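Local coordinates for NYN domain-containing protein (Vibrio parahaemolyticus, PDB 2QIP) that is of unknown function but carries an NYN domain of the PIN clan and so may act as an RNA nuclease, at residues Y29-F38 against V157-L165; S50-S58 against L70-K80. All blocks are in the same frame, centred on the assembly; numbering follows the deposited sequence.

Contact 1: residues Y29-F38 against V157-L165; sequences YRSNFDYNQF and VAIDDDFLL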
loop_
_atom_site.group_PDB
_atom_site.type_symbol
_atom_site.label_atom_id
_atom_site.label_comp_id
_atom_site.label_asym_id
_atom_site.label_seq_id
_atom_site.Cartn_x
_atom_site.Cartn_y
_atom_site.Cartn_z
ATOM N N TYR A 29 -24.014 9.437 -5.250
ATOM C CA TYR A 29 -24.620 10.583 -5.908
ATOM C C TYR A 29 -25.037 10.346 -7.367
ATOM O O TYR A 29 -25.635 11.232 -7.974
ATOM C CB TYR A 29 -23.651 11.766 -5.875
ATOM C CG TYR A 29 -23.071 12.095 -4.526
ATOM C CD1 TYR A 29 -23.887 12.382 -3.425
ATOM C CD2 TYR A 29 -21.677 12.173 -4.354
ATOM C CE1 TYR A 29 -23.333 12.717 -2.180
ATOM C CE2 TYR A 29 -21.124 12.493 -3.130
ATOM C CZ TYR A 29 -21.944 12.772 -2.048
ATOM O OH TYR A 29 -21.386 13.098 -0.831
ATOM N N ARG A 30 -24.684 9.191 -7.927
ATOM C CA ARG A 30 -24.771 8.950 -9.391
ATOM C C ARG A 30 -24.331 10.176 -10.217
ATOM O O ARG A 30 -24.977 10.580 -11.195
ATOM C CB ARG A 30 -26.155 8.400 -9.803
ATOM C CG ARG A 30 -26.374 6.962 -9.307
ATOM C CD ARG A 30 -26.290 5.870 -10.395
ATOM N NE ARG A 30 -25.024 5.776 -11.135
ATOM C CZ ARG A 30 -24.586 4.669 -11.743
ATOM N NH1 ARG A 30 -25.292 3.544 -11.699
ATOM N NH2 ARG A 30 -23.426 4.673 -12.385
ATOM N N SER A 31 -23.202 10.751 -9.799
ATOM C CA SER A 31 -22.634 11.946 -10.407
ATOM C C SER A 31 -21.131 11.761 -10.481
ATOM O O SER A 31 -20.587 10.843 -9.863
ATOM C CB SER A 31 -22.905 13.172 -9.541
ATOM O OG SER A 31 -24.288 13.394 -9.376
ATOM N N ASN A 32 -20.481 12.626 -11.253
ATOM C CA ASN A 32 -19.028 12.600 -11.380
ATOM C C ASN A 32 -18.388 13.764 -10.622
ATOM O O ASN A 32 -18.990 14.831 -10.444
ATOM C CB ASN A 32 -18.584 12.631 -12.855
ATOM C CG ASN A 32 -18.817 11.304 -13.593
ATOM O OD1 ASN A 32 -19.030 10.243 -12.986
ATOM N ND2 ASN A 32 -18.761 11.368 -14.917
ATOM N N PHE A 33 -17.163 13.525 -10.172
ATOM C CA PHE A 33 -16.374 14.534 -9.455
ATOM C C PHE A 33 -15.943 15.662 -10.375
ATOM O O PHE A 33 -15.503 15.419 -11.512
ATOM C CB PHE A 33 -15.141 13.823 -8.909
ATOM C CG PHE A 33 -14.327 14.601 -7.923
ATOM C CD1 PHE A 33 -14.819 14.931 -6.657
ATOM C CD2 PHE A 33 -13.018 14.921 -8.237
ATOM C CE1 PHE A 33 -14.007 15.604 -5.720
ATOM C CE2 PHE A 33 -12.204 15.591 -7.315
ATOM C CZ PHE A 33 -12.710 15.923 -6.054
ATOM N N ASP A 34 -16.059 16.896 -9.879
ATOM C CA ASP A 34 -15.621 18.073 -10.628
ATOM C C ASP A 34 -14.157 18.376 -10.304
ATOM O O ASP A 34 -13.843 19.052 -9.320
ATOM C CB ASP A 34 -16.514 19.276 -10.308
ATOM C CG ASP A 34 -16.199 20.485 -11.156
ATOM O OD1 ASP A 34 -15.115 20.507 -11.806
ATOM O OD2 ASP A 34 -17.050 21.419 -11.177
ATOM N N TYR A 35 -13.263 17.872 -11.146
ATOM C CA TYR A 35 -11.844 18.037 -10.882
ATOM C C TYR A 35 -11.383 19.487 -11.009
ATOM O O TYR A 35 -10.415 19.887 -10.346
ATOM C CB TYR A 35 -11.024 17.143 -11.807
ATOM C CG TYR A 35 -11.009 15.705 -11.374
ATOM C CD1 TYR A 35 -10.016 15.241 -10.515
ATOM C CD2 TYR A 35 -11.973 14.804 -11.826
ATOM C CE1 TYR A 35 -9.987 13.897 -10.108
ATOM C CE2 TYR A 35 -11.959 13.469 -11.422
ATOM C CZ TYR A 35 -10.957 13.032 -10.564
ATOM O OH TYR A 35 -10.920 11.722 -10.162
ATOM N N ASN A 36 -12.050 20.279 -11.851
ATOM C CA ASN A 36 -11.699 21.696 -11.924
ATOM C C ASN A 36 -12.050 22.445 -10.635
ATOM O O ASN A 36 -11.266 23.259 -10.158
ATOM C CB ASN A 36 -12.397 22.370 -13.097
ATOM C CG ASN A 36 -11.682 22.155 -14.403
ATOM O OD1 ASN A 36 -10.557 22.601 -14.588
ATOM N ND2 ASN A 36 -12.359 21.490 -15.334
ATOM N N GLN A 37 -13.217 22.157 -10.071
ATOM C CA GLN A 37 -13.616 22.789 -8.808
ATOM C C GLN A 37 -12.675 22.353 -7.692
ATOM O O GLN A 37 -12.257 23.171 -6.878
ATOM C CB GLN A 37 -15.069 22.420 -8.444
ATOM C CG GLN A 37 -15.679 23.289 -7.331
ATOM C CD GLN A 37 -15.867 24.734 -7.782
ATOM O OE1 GLN A 37 -15.783 25.043 -8.982
ATOM N NE2 GLN A 37 -16.147 25.620 -6.834
ATOM N N PHE A 38 -12.387 21.052 -7.641
ATOM C CA PHE A 38 -11.456 20.564 -6.636
ATOM C C PHE A 38 -10.097 21.271 -6.754
ATOM O O PHE A 38 -9.557 21.735 -5.753
ATOM C CB PHE A 38 -11.279 19.039 -6.715
ATOM C CG PHE A 38 -10.106 18.557 -5.905
ATOM C CD1 PHE A 38 -10.209 18.448 -4.522
ATOM C CD2 PHE A 38 -8.906 18.254 -6.525
ATOM C CE1 PHE A 38 -9.127 18.047 -3.757
ATOM C CE2 PHE A 38 -7.799 17.867 -5.763
ATOM C CZ PHE A 38 -7.916 17.768 -4.378
ATOM N N VAL A 157 -12.411 17.052 4.352
ATOM C CA VAL A 157 -13.318 17.846 3.531
ATOM C C VAL A 157 -14.244 16.891 2.781
ATOM O O VAL A 157 -13.781 15.959 2.094
ATOM C CB VAL A 157 -12.559 18.732 2.519
ATOM C CG1 VAL A 157 -13.565 19.510 1.631
ATOM C CG2 VAL A 157 -11.594 19.697 3.232
ATOM N N ALA A 158 -15.549 17.115 2.918
ATOM C CA ALA A 158 -16.523 16.245 2.266
ATOM C C ALA A 158 -16.531 16.395 0.759
ATOM O O ALA A 158 -16.571 17.509 0.257
ATOM C CB ALA A 158 -17.896 16.574 2.775
ATOM N N ILE A 159 -16.513 15.271 0.035
ATOM C CA ILE A 159 -16.849 15.294 -1.395
ATOM C C ILE A 159 -18.362 15.176 -1.436
ATOM O O ILE A 159 -18.913 14.120 -1.178
ATOM C CB ILE A 159 -16.193 14.155 -2.177
ATOM C CG1 ILE A 159 -14.662 14.293 -2.124
ATOM C CG2 ILE A 159 -16.702 14.116 -3.655
ATOM C CD1 ILE A 159 -13.936 13.125 -2.802
ATOM N N ASP A 160 -19.003 16.303 -1.707
ATOM C CA ASP A 160 -20.455 16.394 -1.783
ATOM C C ASP A 160 -20.788 17.295 -2.950
ATOM O O ASP A 160 -19.946 17.490 -3.833
ATOM C CB ASP A 160 -21.042 16.918 -0.458
ATOM C CG ASP A 160 -20.557 18.317 -0.078
ATOM O OD1 ASP A 160 -19.944 19.036 -0.913
ATOM O OD2 ASP A 160 -20.796 18.693 1.099
ATOM N N ASP A 161 -21.986 17.868 -2.958
ATOM C CA ASP A 161 -22.423 18.615 -4.120
ATOM C C ASP A 161 -21.502 19.779 -4.508
ATOM O O ASP A 161 -21.440 20.157 -5.677
ATOM C CB ASP A 161 -23.867 19.086 -3.931
ATOM C CG ASP A 161 -24.434 19.718 -5.173
ATOM O OD1 ASP A 161 -24.687 18.983 -6.159
ATOM O OD2 ASP A 161 -24.611 20.951 -5.162
ATOM N N ASP A 162 -20.751 20.312 -3.538
ATOM C CA ASP A 162 -19.810 21.408 -3.792
ATOM C C ASP A 162 -18.661 21.010 -4.742
ATOM O O ASP A 162 -17.932 21.878 -5.248
ATOM C CB ASP A 162 -19.229 21.926 -2.471
ATOM C CG ASP A 162 -20.265 22.630 -1.594
ATOM O OD1 ASP A 162 -21.330 23.052 -2.113
ATOM O OD2 ASP A 162 -19.995 22.765 -0.388
ATOM N N PHE A 163 -18.488 19.703 -4.933
ATOM C CA PHE A 163 -17.430 19.177 -5.796
ATOM C C PHE A 163 -17.949 18.212 -6.853
ATOM O O PHE A 163 -17.182 17.422 -7.375
ATOM C CB PHE A 163 -16.321 18.492 -4.967
ATOM C CG PHE A 163 -15.543 19.448 -4.100
ATOM C CD1 PHE A 163 -14.649 20.368 -4.667
ATOM C CD2 PHE A 163 -15.735 19.473 -2.720
ATOM C CE1 PHE A 163 -13.946 21.264 -3.854
ATOM C CE2 PHE A 163 -15.032 20.363 -1.907
ATOM C CZ PHE A 163 -14.158 21.272 -2.475
ATOM N N LEU A 164 -19.239 18.294 -7.193
ATOM C CA LEU A 164 -19.800 17.439 -8.236
ATOM C C LEU A 164 -20.099 18.223 -9.510
ATOM O O LEU A 164 -20.447 19.412 -9.457
ATOM C CB LEU A 164 -21.085 16.761 -7.745
ATOM C CG LEU A 164 -20.891 15.788 -6.582
ATOM C CD1 LEU A 164 -22.261 15.310 -6.068
ATOM C CD2 LEU A 164 -19.985 14.594 -6.944
ATOM N N LEU A 165 -19.966 17.548 -10.648
ATOM C CA LEU A 165 -20.350 18.131 -11.937
ATOM C C LEU A 165 -21.848 18.191 -12.066
ATOM O O LEU A 165 -22.559 17.392 -11.454
ATOM C CB LEU A 165 -19.796 17.301 -13.084
ATOM C CG LEU A 165 -18.284 17.382 -13.261
ATOM C CD1 LEU A 165 -17.824 16.287 -14.199
ATOM C CD2 LEU A 165 -17.855 18.742 -13.778
ATOM O OXT LEU A 165 -22.330 19.051 -12.805
HETATM O O HOH W 1 -18.637 21.629 -8.990
HETATM O O HOH W 2 -16.649 24.282 -4.310
#
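Phe33 and Leu164 face each other in a single backbone bridge, their CA atoms 4.7 Å apart, where the link between helices 18-29 and 35-42 meets the C-terminal tail. Two nearly straight bonds flank the pair: Leu165 N donates to Asn32 O (2.9 Å) and Asp34 N to Phe163 O (2.8 Å). Between them they hold the tail alongside the extended linker that precedes helix 35-42.

The side chains fill in on both flanks of the bridge. Leu164 lays its CD1 methyl over one face of the Tyr29 ring in a CH-pi contact, 4.0 Å from the ring centroid, and the hydroxyl of that tyrosine donates to Ile159 O (2.7 Å), directed at an in-plane lone pair of that oxygen. Deeper in, Phe33 has CG anti to its backbone N (chi1 -169°), which carries the ring back toward the tail; its CD1 edge meets Ile159 CG2 (3.6 Å), while CE1 abuts Phe163 CB. The Phe163 ring in turn presents its edge to Gln37 O and lies against the backbone of Phe38, whose own ring packs edge-to-face with Tyr139.

At the start of the helix, Asp34 is the N-cap: its OD1 accepts from Gln37 N (3.1 Å), met from above the carboxylate plane. The other oxygen, OD2, holds a water that also donates to Leu164 O, and Leu165 CD2 rests on the carboxylate carbon. On the tail, Asp160 OD1 accepts from Asp162 N, an Asx turn that bends the chain after edge strand 155-158. This is a C-terminal tail folding back from the last strand of a parallel alpha/beta domain to pack against a capped helix start.

Contact 2: residues S50-S58 against L70-K80; sequences SAKAYAIAS and LRGVGFEVMLK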
loop_
_atom_site.group_PDB
_atom_site.type_symbol
_atom_site.label_atom_id
_atom_site.label_comp_id
_atom_site.label_asym_id
_atom_site.label_seq_id
_atom_site.Cartn_x
_atom_site.Cartn_y
_atom_site.Cartn_z
ATOM N N SER A 50 3.514 18.973 -5.943
ATOM C CA SER A 50 3.242 17.755 -6.684
ATOM C C SER A 50 1.747 17.547 -6.721
ATOM O O SER A 50 1.058 17.827 -5.729
ATOM C CB SER A 50 3.912 16.559 -5.981
ATOM O OG SER A 50 3.652 15.337 -6.648
ATOM N N ALA A 51 1.242 17.061 -7.851
ATOM C CA ALA A 51 -0.172 16.730 -7.963
ATOM C C ALA A 51 -0.307 15.564 -8.916
ATOM O O ALA A 51 -0.015 15.682 -10.118
ATOM C CB ALA A 51 -0.995 17.924 -8.430
ATOM N N LYS A 52 -0.742 14.433 -8.372
ATOM C CA LYS A 52 -0.825 13.204 -9.145
ATOM C C LYS A 52 -2.198 12.575 -9.018
ATOM O O LYS A 52 -2.782 12.551 -7.932
ATOM C CB LYS A 52 0.279 12.229 -8.695
ATOM C CG LYS A 52 1.634 12.639 -9.209
ATOM C CD LYS A 52 2.758 11.721 -8.775
ATOM C CE LYS A 52 4.062 12.247 -9.400
ATOM N NZ LYS A 52 5.285 11.498 -8.961
ATOM N N ALA A 53 -2.711 12.091 -10.148
ATOM C CA ALA A 53 -4.003 11.423 -10.226
ATOM C C ALA A 53 -3.736 9.990 -10.639
ATOM O O ALA A 53 -3.195 9.741 -11.723
ATOM C CB ALA A 53 -4.925 12.126 -11.245
ATOM N N TYR A 54 -4.090 9.047 -9.766
ATOM C CA TYR A 54 -3.751 7.634 -9.951
ATOM C C TYR A 54 -4.940 6.936 -10.589
ATOM O O TYR A 54 -5.991 6.735 -9.953
ATOM C CB TYR A 54 -3.409 7.024 -8.580
ATOM C CG TYR A 54 -2.156 7.658 -8.020
ATOM C CD1 TYR A 54 -0.924 7.054 -8.210
ATOM C CD2 TYR A 54 -2.199 8.876 -7.332
ATOM C CE1 TYR A 54 0.251 7.627 -7.736
ATOM C CE2 TYR A 54 -1.018 9.472 -6.854
ATOM C CZ TYR A 54 0.202 8.826 -7.045
ATOM O OH TYR A 54 1.389 9.406 -6.590
ATOM N N ALA A 55 -4.770 6.558 -11.852
ATOM C CA ALA A 55 -5.886 6.080 -12.682
ATOM C C ALA A 55 -5.519 4.768 -13.362
ATOM O O ALA A 55 -4.394 4.260 -13.218
ATOM C CB ALA A 55 -6.230 7.154 -13.727
ATOM N N ILE A 56 -6.473 4.235 -14.130
ATOM C CA ILE A 56 -6.287 2.976 -14.849
ATOM C C ILE A 56 -6.143 3.274 -16.339
ATOM O O ILE A 56 -6.946 4.009 -16.914
ATOM C CB ILE A 56 -7.476 2.016 -14.588
ATOM C CG1 ILE A 56 -7.653 1.797 -13.071
ATOM C CG2 ILE A 56 -7.299 0.680 -15.331
ATOM C CD1 ILE A 56 -6.420 1.189 -12.345
ATOM N N ALA A 57 -5.110 2.708 -16.958
ATOM C CA ALA A 57 -4.907 2.876 -18.396
ATOM C C ALA A 57 -6.054 2.308 -19.205
ATOM O O ALA A 57 -6.664 1.314 -18.822
ATOM C CB ALA A 57 -3.619 2.227 -18.809
ATOM N N SER A 58 -6.307 2.929 -20.353
ATOM C CA SER A 58 -7.475 2.549 -21.160
ATOM C C SER A 58 -7.222 2.796 -22.620
ATOM O O SER A 58 -6.578 3.779 -22.973
ATOM C CB SER A 58 -8.692 3.371 -20.731
ATOM O OG SER A 58 -9.834 3.054 -21.520
ATOM N N LEU A 70 -7.693 15.710 -17.135
ATOM C CA LEU A 70 -6.965 15.779 -15.863
ATOM C C LEU A 70 -5.599 16.422 -16.000
ATOM O O LEU A 70 -5.191 17.186 -15.135
ATOM C CB LEU A 70 -6.803 14.400 -15.258
ATOM C CG LEU A 70 -8.072 13.681 -14.818
ATOM C CD1 LEU A 70 -7.727 12.319 -14.236
ATOM C CD2 LEU A 70 -8.897 14.516 -13.832
ATOM N N ARG A 71 -4.869 16.086 -17.064
ATOM C CA ARG A 71 -3.563 16.697 -17.270
ATOM C C ARG A 71 -3.705 18.205 -17.444
ATOM O O ARG A 71 -2.906 18.972 -16.906
ATOM C CB ARG A 71 -2.837 16.066 -18.464
ATOM C CG ARG A 71 -2.521 14.586 -18.300
ATOM C CD ARG A 71 -1.703 14.012 -19.469
ATOM N NE ARG A 71 -1.683 12.568 -19.323
ATOM C CZ ARG A 71 -2.495 11.746 -19.974
ATOM N NH1 ARG A 71 -3.335 12.215 -20.900
ATOM N NH2 ARG A 71 -2.456 10.451 -19.721
ATOM N N GLY A 72 -4.752 18.610 -18.163
ATOM C CA GLY A 72 -5.072 20.028 -18.364
ATOM C C GLY A 72 -5.377 20.790 -17.087
ATOM O O GLY A 72 -5.042 21.967 -16.957
ATOM N N VAL A 73 -6.037 20.120 -16.151
ATOM C CA VAL A 73 -6.334 20.706 -14.840
ATOM C C VAL A 73 -5.040 20.986 -14.084
ATOM O O VAL A 73 -4.942 21.967 -13.326
ATOM C CB VAL A 73 -7.245 19.766 -14.022
ATOM C CG1 VAL A 73 -7.398 20.280 -12.583
ATOM C CG2 VAL A 73 -8.624 19.665 -14.690
ATOM N N GLY A 74 -4.051 20.117 -14.282
ATOM C CA GLY A 74 -2.753 20.285 -13.646
ATOM C C GLY A 74 -2.144 19.018 -13.073
ATOM O O GLY A 74 -1.033 19.054 -12.554
ATOM N N PHE A 75 -2.867 17.896 -13.157
ATOM C CA PHE A 75 -2.340 16.642 -12.606
ATOM C C PHE A 75 -1.319 15.964 -13.517
ATOM O O PHE A 75 -1.482 15.962 -14.745
ATOM C CB PHE A 75 -3.470 15.645 -12.367
ATOM C CG PHE A 75 -4.440 16.081 -11.325
ATOM C CD1 PHE A 75 -4.147 15.904 -9.973
ATOM C CD2 PHE A 75 -5.656 16.662 -11.681
ATOM C CE1 PHE A 75 -5.044 16.303 -8.996
ATOM C CE2 PHE A 75 -6.571 17.063 -10.693
ATOM C CZ PHE A 75 -6.246 16.887 -9.348
ATOM N N GLU A 76 -0.304 15.331 -12.926
ATOM C CA GLU A 76 0.402 14.256 -13.630
ATOM C C GLU A 76 -0.481 13.014 -13.470
ATOM O O GLU A 76 -0.826 12.641 -12.347
ATOM C CB GLU A 76 1.801 13.996 -13.062
ATOM C CG GLU A 76 2.454 12.804 -13.780
ATOM C CD GLU A 76 3.909 12.510 -13.431
ATOM O OE1 GLU A 76 4.529 13.255 -12.642
ATOM O OE2 GLU A 76 4.442 11.504 -13.980
ATOM N N VAL A 77 -0.896 12.411 -14.583
ATOM C CA VAL A 77 -1.742 11.241 -14.533
ATOM C C VAL A 77 -0.853 10.009 -14.466
ATOM O O VAL A 77 -0.007 9.791 -15.345
ATOM C CB VAL A 77 -2.725 11.188 -15.719
ATOM C CG1 VAL A 77 -3.413 9.839 -15.783
ATOM C CG2 VAL A 77 -3.765 12.332 -15.605
HETATM N N MSE A 78 -1.032 9.240 -13.389
HETATM C CA MSE A 78 -0.255 8.035 -13.152
HETATM C C MSE A 78 -1.126 6.851 -13.524
HETATM O O MSE A 78 -2.083 6.543 -12.822
HETATM C CB MSE A 78 0.142 7.945 -11.666
HETATM C CG MSE A 78 0.831 9.200 -11.133
HETATM SE SE MSE A 78 2.562 9.471 -11.954
HETATM C CE MSE A 78 3.431 7.942 -11.122
ATOM N N LEU A 79 -0.810 6.186 -14.637
ATOM C CA LEU A 79 -1.602 5.024 -15.066
ATOM C C LEU A 79 -0.996 3.756 -14.474
ATOM O O LEU A 79 0.230 3.585 -14.466
ATOM C CB LEU A 79 -1.615 4.941 -16.590
ATOM C CG LEU A 79 -2.215 6.187 -17.251
ATOM C CD1 LEU A 79 -2.099 6.200 -18.824
ATOM C CD2 LEU A 79 -3.682 6.386 -16.810
ATOM N N LYS A 80 -1.852 2.872 -13.965
ATOM C CA LYS A 80 -1.350 1.696 -13.280
ATOM C C LYS A 80 -0.600 0.770 -14.243
ATOM O O LYS A 80 -1.117 0.450 -15.321
ATOM C CB LYS A 80 -2.476 0.949 -12.570
ATOM C CG LYS A 80 -1.915 -0.084 -11.621
ATOM C CD LYS A 80 -2.962 -0.722 -10.767
ATOM C CE LYS A 80 -2.290 -1.643 -9.751
ATOM N NZ LYS A 80 -3.298 -2.456 -9.051
HETATM O O HOH W 3 -3.743 0.672 -15.653
#
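Ala53 lies at the middle of a parallel strand pair, its N donating to Glu76 O (2.9 Å) and its O accepting from Met78 N (2.8 Å). Bonds from Glu76 N to Ala51 O and from Ala55 N to Met78 O extend the pattern, and a more bent one, Lys80 N to Ala55 O (139° at the hydrogen), finishes it.

On the face bearing Lys52, Tyr54, Glu76 and Met78, two bends in Met78, present as selenomethionine (chi2 -67°, chi3 -69°), fold its chain so that CG lies over the Tyr54 ring toward the rim and SE comes against Lys52 CD (3.9 Å). Lys52 runs extended beside Glu76, but Lys52 NZ stays 4.1 Å from Glu76 OE1, too far for a salt bridge. On the face bearing Ala53, Ala55, Val77 and Leu79, Ala53 CB meets Phe75 CB (4.0 Å) and Leu70 CD1 (4.1 Å).

Farther out, Leu70 O takes Gly74 N and Phe75 N from opposite faces of its plane, fixing the turn into strand 76-79. Asp101 bonds the Tyr54 hydroxyl, and Lys80 NZ forms a salt bridge with Asp120 of the second subunit. Cohesion between the strands thus rests on backbone bonds and apolar packing, with Lys52 and Glu76 probably adding only modest electrostatic attraction.

In the fold
From the N terminus, the chain passes through strand 10-17, and the end of helix 18-29 opens contact 1. Helix 35-42 then leads into strand 46-55, where contact 2 begins; it closes early, after the crossover through helix 61-73 into strand 76-79. Contact 1 closes only at the C terminus, so the shorter loop of contact 2 lies wholly within the longer one. Contact 2 ties an edge strand to its neighbour in a beta-alpha-beta unit, whereas contact 1 joins the tail beyond strand 155-158, at the opposite edge within this chain, to the end of helix 18-29, the linker and the start of helix 35-42. Their centres are about 17 Å apart, yet Tyr35 packs on Leu70 and Phe75.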